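Local coordinates for protein ribonuclease VapC (Caulobacter crescentus, PDB 5K8J) that probably acts as the magnesium-dependent ribonuclease toxin of a toxin-antitoxin system, cleaving RNA through a PIN domain, at residues V9-H12 / L13-D17; L32-I35 / I36-V39; E78-R81 / I82-A86. All coordinates share one frame; numbering follows the deposited sequence.

How the contacts relate
All three contacts are local ones inside the PIN domain. Contact 2 lies deepest, about 6 Å from its centre to that of the chain, and joins the end of strand 31-34 to the start of helix 35-45. Contact 1, the end of helix 7-15, is also mostly buried, partly under the VapB chain, and touches contact 2 where Ala10 CB meets Leu33 CD1 at 3.8 Å. Contact 3, on helix 73-86, is about 18 Å out and partly buried; like contact 2 it reaches the second subunit. In contact 2 a serine hydroxyl caps the helix and a water bridges strand to helix, a histidine-carboxylate bond and an arginine-aspartate pair mark contact 1, and contact 3 combines charged pairs with an apolar Tyr79-Val83 contact.

Contact 1 (V9-H12 / L13-D17); sequences VAIH and LRDGD
His12 and Asp17 meet across the end of helix 7-15. The imidazole ND1 donates to Asp17 OD2 at 2.7 Å, with an N-H...O angle of 176° and the oxygen in the ring plane, so the bond is almost straight. On the carboxylate it uses the anti lone pair of OD2, and the two planes stand 46° apart. Asp17 reaches the ring because its CG lies anti to its own backbone N (chi1 177°). With one oxygen bound to the ring, the other, OD1, accepts from Glu19 N as the N-cap of helix 18-26. The imidazole also forms a T-shaped (edge-to-face) pair with Phe112.

The turn is closed at His12 O, which receives Asp17 N at 2.8 Å and, more weakly, Gly16 N. Gly16 N also bonds to Leu13 O at 3.2 Å, and Gly16 takes positive phi.

Arg14 and Asp15 form a second polar group beside Ile11. The arginine bends at chi3 and grips the carboxylate side-on: NE reaches Asp15 OD1 at 2.8 Å and NH2 reaches Asp15 OD2 at 2.9 Å. Both oxygens lie near the guanidinium plane, but NE meets OD1 from above the carboxylate plane. Ile11 CG2 lies alongside, 3.8 Å from Asp15 OD2, and Ile11 CG1 covers one guanidinium face. Arg14 NH2 also forms a salt bridge with Glu72 of the VapB chain, and Asp15 OD1 one with Arg55.

Asp17 N to His12 O, Gly16 N to Leu13 O and the positive phi make the backbone turn a Schellman motif, followed directly by the next helix's N-cap, on a PIN-domain surface contacted by the antitoxin.

Contact 2 (L32-I35 / I36-V39); sequences LLSI and ISRV
Ile36 is the first residue of the second segment to meet the strand end, and its backbone N donates to Ser34 OG at 2.9 Å. The N-H...O angle of 139° shows a bent capping bond. Ser34 presents the hydroxyl by turning OG anti to its own backbone N (chi1 167°), which also brings OG to 3.4 Å from Ile36 CB. The same hydroxyl is also hydrogen-bonded to Gln101 OE1 of helix 93-104. Ile36 CD1 packs against Ile35 CG2 at 4.0 Å, the two side chains crossing at about a right angle.

Ser37 follows, with CB 4.0 Å from Leu33 CD1. Its OG, placed beside its backbone N, meets a water at 2.8 Å; that water accepts from Ser34 N at 2.7 Å and bridges the last strand residue to the first helical turn. A further hydrogen bond joins Ser37 OG to Thr7 OG1, next in sequence to Asp6, a predicted magnesium ligand.

Arg38 N donates to Ser34 O. The arginine side chain runs out extended from CG to NE, with CD passing Ile35 CD1 at 4.0 Å, and the guanidinium is held by Glu42 and by Asp77 of the second subunit.

Val39 ends the segment, its N donating to Ile35 O at 3.0 Å and its CG2 lying close to the same oxygen.

This is a serine N-cap at a strand-to-helix junction, where an inner strand of the parallel PIN-domain sheet passes into its helix beside the predicted metal site.

Contact 3 (E78-R81 / I82-A86); sequences EYRR and IVESA
Tyr79 and Val83, one helical turn apart, make the clearest apolar contact: Val83 CG1 approaches Tyr79 CE2 at 3.7 Å and lies almost as near CZ and OH. The methyl comes obliquely to the ring. Tyr79 CG is anti to its backbone N (chi1 -178°), which carries the ring outward on the side where Val83 CG1 lies. The other valine methyl, CG2, sits over the backbone, 3.3 Å from Arg80 O.

Charged groups form two arrangements of different geometry. Arg80 and Glu84 lie side by side and point the same way, but Arg80 NE and Glu84 OE2 are 4.2 Å apart. The oxygen is well out of the guanidinium plane and no N-H is aimed at it, so any attraction is probably one of charge alone, without a hydrogen bond; the closest touch is Arg80 CG to Glu84 OE2 at 3.6 Å. Arg81, by contrast, forms a salt bridge with Glu78: NH2 donates to OE1 at 3.0 Å. That oxygen lies in the guanidinium plane, yet the donor stands 80° out of the carboxylate plane. Glu78 OE1 also forms a salt bridge with Lys64 of the third subunit, so two cations share it.

The helix backbone is joined by Ile82 N to Glu78 O, Val83 N to Tyr79 O and Glu84 N to Arg80 O, while Ser85 N to Arg81 O is longer at 3.2 Å.

Helix 73-86 packs Glu78 and Tyr79 onto helix 93-104 and Ile82 onto Ile120 in a loop, while Tyr79 and Val83 also meet Val39 and Glu42 of the second subunit.

Contact 1 (V9-H12 / L13-D17)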
loop_
_atom_site.group_PDB
_atom_site.type_symbol
_atom_site.label_atom_id
_atom_site.label_comp_id
_atom_site.label_asym_id
_atom_site.label_seq_id
_atom_site.Cartn_x
_atom_site.Cartn_y
_atom_site.Cartn_z
ATOM N N VAL B 9 6.529 -23.376 19.204
ATOM C CA VAL B 9 7.979 -23.416 19.381
ATOM C C VAL B 9 8.398 -22.450 20.485
ATOM O O VAL B 9 9.223 -22.786 21.349
ATOM C CB VAL B 9 8.697 -23.095 18.050
ATOM C CG1 VAL B 9 10.213 -23.061 18.235
ATOM C CG2 VAL B 9 8.332 -24.116 16.976
ATOM N N ALA B 10 7.857 -21.222 20.454
ATOM C CA ALA B 10 8.187 -20.243 21.479
ATOM C C ALA B 10 7.721 -20.690 22.857
ATOM O O ALA B 10 8.391 -20.412 23.857
ATOM C CB ALA B 10 7.585 -18.891 21.123
ATOM N N ILE B 11 6.549 -21.319 22.944
ATOM C CA ILE B 11 6.092 -21.879 24.221
ATOM C C ILE B 11 7.092 -22.903 24.759
ATOM O O ILE B 11 7.407 -22.924 25.961
ATOM C CB ILE B 11 4.679 -22.488 24.080
ATOM C CG1 ILE B 11 3.635 -21.398 23.982
ATOM C CG2 ILE B 11 4.341 -23.418 25.290
ATOM C CD1 ILE B 11 2.266 -21.886 23.592
ATOM N N HIS B 12 7.579 -23.795 23.899
ATOM C CA HIS B 12 8.530 -24.802 24.350
ATOM C C HIS B 12 9.829 -24.169 24.818
ATOM O O HIS B 12 10.458 -24.653 25.771
ATOM C CB HIS B 12 8.755 -25.808 23.217
ATOM C CG HIS B 12 7.636 -26.807 23.099
ATOM N ND1 HIS B 12 7.836 -28.163 23.274
ATOM C CD2 HIS B 12 6.303 -26.647 22.911
ATOM C CE1 HIS B 12 6.679 -28.793 23.162
ATOM N NE2 HIS B 12 5.732 -27.897 22.945
ATOM N N LEU B 13 10.217 -23.059 24.202
ATOM C CA LEU B 13 11.362 -22.295 24.679
ATOM C C LEU B 13 11.071 -21.690 26.057
ATOM O O LEU B 13 11.823 -21.908 27.019
ATOM C CB LEU B 13 11.705 -21.228 23.625
ATOM C CG LEU B 13 12.995 -20.427 23.670
ATOM C CD1 LEU B 13 14.201 -21.356 23.797
ATOM C CD2 LEU B 13 13.103 -19.597 22.407
ATOM N N ARG B 14 9.931 -21.012 26.204
ATOM C CA ARG B 14 9.566 -20.412 27.490
ATOM C C ARG B 14 9.503 -21.453 28.605
ATOM O O ARG B 14 9.911 -21.182 29.747
ATOM C CB ARG B 14 8.216 -19.707 27.382
ATOM C CG ARG B 14 7.820 -18.954 28.688
ATOM C CD ARG B 14 6.304 -18.653 28.834
ATOM N NE ARG B 14 5.533 -19.901 28.845
ATOM C CZ ARG B 14 4.289 -20.038 28.401
ATOM N NH1 ARG B 14 3.608 -19.007 27.923
ATOM N NH2 ARG B 14 3.712 -21.233 28.425
ATOM N N ASP B 15 8.953 -22.628 28.316
ATOM C CA ASP B 15 8.737 -23.622 29.355
ATOM C C ASP B 15 9.880 -24.621 29.478
ATOM O O ASP B 15 9.798 -25.518 30.325
ATOM C CB ASP B 15 7.402 -24.322 29.117
ATOM C CG ASP B 15 6.243 -23.414 29.395
ATOM O OD1 ASP B 15 6.469 -22.325 29.989
ATOM O OD2 ASP B 15 5.106 -23.747 29.012
ATOM N N GLY B 16 10.976 -24.441 28.736
ATOM C CA GLY B 16 12.214 -25.129 29.055
ATOM C C GLY B 16 12.391 -26.480 28.404
ATOM O O GLY B 16 13.053 -27.361 28.980
ATOM N N ASP B 17 11.818 -26.678 27.240
ATOM C CA ASP B 17 11.972 -27.929 26.495
ATOM C C ASP B 17 13.381 -28.014 25.932
ATOM O O ASP B 17 13.743 -27.213 25.065
ATOM C CB ASP B 17 10.945 -27.978 25.373
ATOM C CG ASP B 17 11.077 -29.201 24.493
ATOM O OD1 ASP B 17 12.085 -29.933 24.599
ATOM O OD2 ASP B 17 10.148 -29.421 23.684
#

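Contact 2 (L32-I35 / I36-V39)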
loop_
_atom_site.group_PDB
_atom_site.type_symbol
_atom_site.label_atom_id
_atom_site.label_comp_id
_atom_site.label_asym_id
_atom_site.label_seq_id
_atom_site.Cartn_x
_atom_site.Cartn_y
_atom_site.Cartn_z
ATOM N N LEU B 32 12.951 -14.300 14.856
ATOM C CA LEU B 32 11.933 -13.269 15.025
ATOM C C LEU B 32 10.728 -13.866 15.724
ATOM O O LEU B 32 10.379 -15.019 15.496
ATOM C CB LEU B 32 11.497 -12.696 13.672
ATOM C CG LEU B 32 12.601 -12.338 12.682
ATOM C CD1 LEU B 32 11.988 -11.797 11.388
ATOM C CD2 LEU B 32 13.574 -11.321 13.265
ATOM N N LEU B 33 10.091 -13.071 16.567
ATOM C CA LEU B 33 8.878 -13.458 17.271
ATOM C C LEU B 33 7.727 -12.566 16.808
ATOM O O LEU B 33 7.849 -11.334 16.836
ATOM C CB LEU B 33 9.079 -13.292 18.783
ATOM C CG LEU B 33 7.989 -13.895 19.658
ATOM C CD1 LEU B 33 7.979 -15.411 19.551
ATOM C CD2 LEU B 33 8.241 -13.475 21.095
ATOM N N SER B 34 6.593 -13.177 16.470
ATOM C CA SER B 34 5.387 -12.408 16.155
ATOM C C SER B 34 4.762 -11.825 17.423
ATOM O O SER B 34 4.694 -12.491 18.455
ATOM C CB SER B 34 4.379 -13.319 15.488
ATOM O OG SER B 34 3.126 -12.673 15.460
ATOM N N ILE B 35 4.268 -10.584 17.328
ATOM C CA ILE B 35 3.505 -9.983 18.425
ATOM C C ILE B 35 2.283 -10.829 18.757
ATOM O O ILE B 35 1.801 -10.811 19.895
ATOM C CB ILE B 35 3.124 -8.543 18.054
ATOM C CG1 ILE B 35 2.627 -7.756 19.293
ATOM C CG2 ILE B 35 2.044 -8.500 16.975
ATOM C CD1 ILE B 35 3.702 -7.293 20.160
ATOM N N ILE B 36 1.736 -11.541 17.778
ATOM C CA ILE B 36 0.598 -12.411 18.036
ATOM C C ILE B 36 1.022 -13.557 18.941
ATOM O O ILE B 36 0.329 -13.898 19.906
ATOM C CB ILE B 36 -0.023 -12.930 16.715
ATOM C CG1 ILE B 36 -0.394 -11.769 15.776
ATOM C CG2 ILE B 36 -1.220 -13.789 17.026
ATOM C CD1 ILE B 36 -1.281 -10.678 16.404
ATOM N N SER B 37 2.199 -14.142 18.688
ATOM C CA SER B 37 2.742 -15.114 19.625
ATOM C C SER B 37 2.977 -14.500 21.001
ATOM O O SER B 37 2.758 -15.163 22.027
ATOM C CB SER B 37 4.061 -15.697 19.100
ATOM O OG SER B 37 3.912 -16.307 17.835
ATOM N N ARG B 38 3.479 -13.265 21.049
ATOM C CA ARG B 38 3.628 -12.600 22.335
ATOM C C ARG B 38 2.300 -12.593 23.089
ATOM O O ARG B 38 2.254 -12.953 24.263
ATOM C CB ARG B 38 4.171 -11.172 22.180
ATOM C CG ARG B 38 4.241 -10.455 23.505
ATOM C CD ARG B 38 4.935 -9.096 23.510
ATOM N NE ARG B 38 4.650 -8.536 24.832
ATOM C CZ ARG B 38 4.522 -7.249 25.127
ATOM N NH1 ARG B 38 4.764 -6.314 24.231
ATOM N NH2 ARG B 38 4.160 -6.889 26.355
ATOM N N VAL B 39 1.203 -12.239 22.424
ATOM C CA VAL B 39 -0.095 -12.218 23.098
ATOM C C VAL B 39 -0.409 -13.588 23.684
ATOM O O VAL B 39 -0.879 -13.712 24.825
ATOM C CB VAL B 39 -1.198 -11.760 22.132
ATOM C CG1 VAL B 39 -2.581 -12.063 22.684
ATOM C CG2 VAL B 39 -1.037 -10.255 21.897
HETATM O O HOH W 1 6.285 -15.873 16.463
#

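Contact 3 (E78-R81 / I82-A86)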
loop_
_atom_site.group_PDB
_atom_site.type_symbol
_atom_site.label_atom_id
_atom_site.label_comp_id
_atom_site.label_asym_id
_atom_site.label_seq_id
_atom_site.Cartn_x
_atom_site.Cartn_y
_atom_site.Cartn_z
ATOM N N GLU B 78 -0.921 -9.553 3.223
ATOM C CA GLU B 78 -0.558 -10.941 2.946
ATOM C C GLU B 78 -1.680 -11.890 3.376
ATOM O O GLU B 78 -1.989 -12.859 2.676
ATOM C CB GLU B 78 0.755 -11.327 3.653
ATOM C CG GLU B 78 1.995 -10.714 3.071
ATOM C CD GLU B 78 2.460 -11.391 1.794
ATOM O OE1 GLU B 78 3.381 -10.848 1.172
ATOM O OE2 GLU B 78 1.960 -12.474 1.447
ATOM N N TYR B 79 -2.309 -11.622 4.528
ATOM C CA TYR B 79 -3.418 -12.447 4.975
ATOM C C TYR B 79 -4.528 -12.450 3.942
ATOM O O TYR B 79 -5.096 -13.496 3.637
ATOM C CB TYR B 79 -3.947 -11.970 6.347
ATOM C CG TYR B 79 -5.068 -12.823 6.883
ATOM C CD1 TYR B 79 -4.802 -13.918 7.708
ATOM C CD2 TYR B 79 -6.395 -12.573 6.539
ATOM C CE1 TYR B 79 -5.813 -14.735 8.161
ATOM C CE2 TYR B 79 -7.415 -13.392 7.000
ATOM C CZ TYR B 79 -7.108 -14.474 7.818
ATOM O OH TYR B 79 -8.076 -15.324 8.287
ATOM N N ARG B 80 -4.838 -11.286 3.374
ATOM C CA ARG B 80 -5.858 -11.235 2.330
ATOM C C ARG B 80 -5.475 -12.125 1.168
ATOM O O ARG B 80 -6.304 -12.884 0.659
ATOM C CB ARG B 80 -6.073 -9.789 1.885
ATOM C CG ARG B 80 -6.981 -9.626 0.651
ATOM C CD ARG B 80 -7.099 -8.130 0.235
ATOM N NE ARG B 80 -5.816 -7.635 -0.254
ATOM C CZ ARG B 80 -5.431 -6.361 -0.254
ATOM N NH1 ARG B 80 -6.224 -5.410 0.232
ATOM N NH2 ARG B 80 -4.233 -6.047 -0.737
ATOM N N ARG B 81 -4.218 -12.051 0.716
ATOM C CA ARG B 81 -3.812 -12.925 -0.385
ATOM C C ARG B 81 -3.919 -14.398 -0.007
ATOM O O ARG B 81 -4.248 -15.239 -0.848
ATOM C CB ARG B 81 -2.394 -12.573 -0.829
ATOM C CG ARG B 81 -2.359 -11.228 -1.593
ATOM C CD ARG B 81 -1.031 -11.001 -2.312
ATOM N NE ARG B 81 0.007 -10.664 -1.349
ATOM C CZ ARG B 81 0.249 -9.425 -0.937
ATOM N NH1 ARG B 81 -0.464 -8.402 -1.404
ATOM N NH2 ARG B 81 1.190 -9.199 -0.040
ATOM N N ILE B 82 -3.614 -14.746 1.244
ATOM C CA ILE B 82 -3.745 -16.139 1.671
ATOM C C ILE B 82 -5.186 -16.620 1.541
ATOM O O ILE B 82 -5.447 -17.677 0.973
ATOM C CB ILE B 82 -3.249 -16.321 3.115
ATOM C CG1 ILE B 82 -1.745 -16.098 3.208
ATOM C CG2 ILE B 82 -3.595 -17.697 3.590
ATOM C CD1 ILE B 82 -1.163 -16.125 4.665
ATOM N N VAL B 83 -6.150 -15.871 2.094
ATOM C CA VAL B 83 -7.526 -16.349 2.020
ATOM C C VAL B 83 -8.069 -16.264 0.593
ATOM O O VAL B 83 -8.925 -17.069 0.208
ATOM C CB VAL B 83 -8.440 -15.616 3.029
ATOM C CG1 VAL B 83 -8.047 -15.967 4.481
ATOM C CG2 VAL B 83 -8.444 -14.086 2.821
ATOM N N GLU B 84 -7.566 -15.329 -0.234
ATOM C CA GLU B 84 -7.995 -15.283 -1.633
ATOM C C GLU B 84 -7.680 -16.581 -2.347
ATOM O O GLU B 84 -8.405 -17.004 -3.270
ATOM C CB GLU B 84 -7.301 -14.134 -2.383
ATOM C CG GLU B 84 -7.892 -12.778 -2.148
ATOM C CD GLU B 84 -7.126 -11.671 -2.870
ATOM O OE1 GLU B 84 -6.080 -11.942 -3.551
ATOM O OE2 GLU B 84 -7.600 -10.527 -2.801
ATOM N N SER B 85 -6.572 -17.198 -1.973
ATOM C CA SER B 85 -6.128 -18.439 -2.580
ATOM C C SER B 85 -6.695 -19.674 -1.882
ATOM O O SER B 85 -7.228 -20.582 -2.530
ATOM C CB SER B 85 -4.604 -18.507 -2.536
ATOM O OG SER B 85 -4.183 -19.622 -3.297
ATOM N N ALA B 86 -6.575 -19.725 -0.576
ATOM C CA ALA B 86 -6.867 -20.946 0.155
ATOM C C ALA B 86 -8.304 -21.021 0.650
ATOM O O ALA B 86 -8.729 -22.094 1.116
ATOM C CB ALA B 86 -5.924 -21.038 1.358
#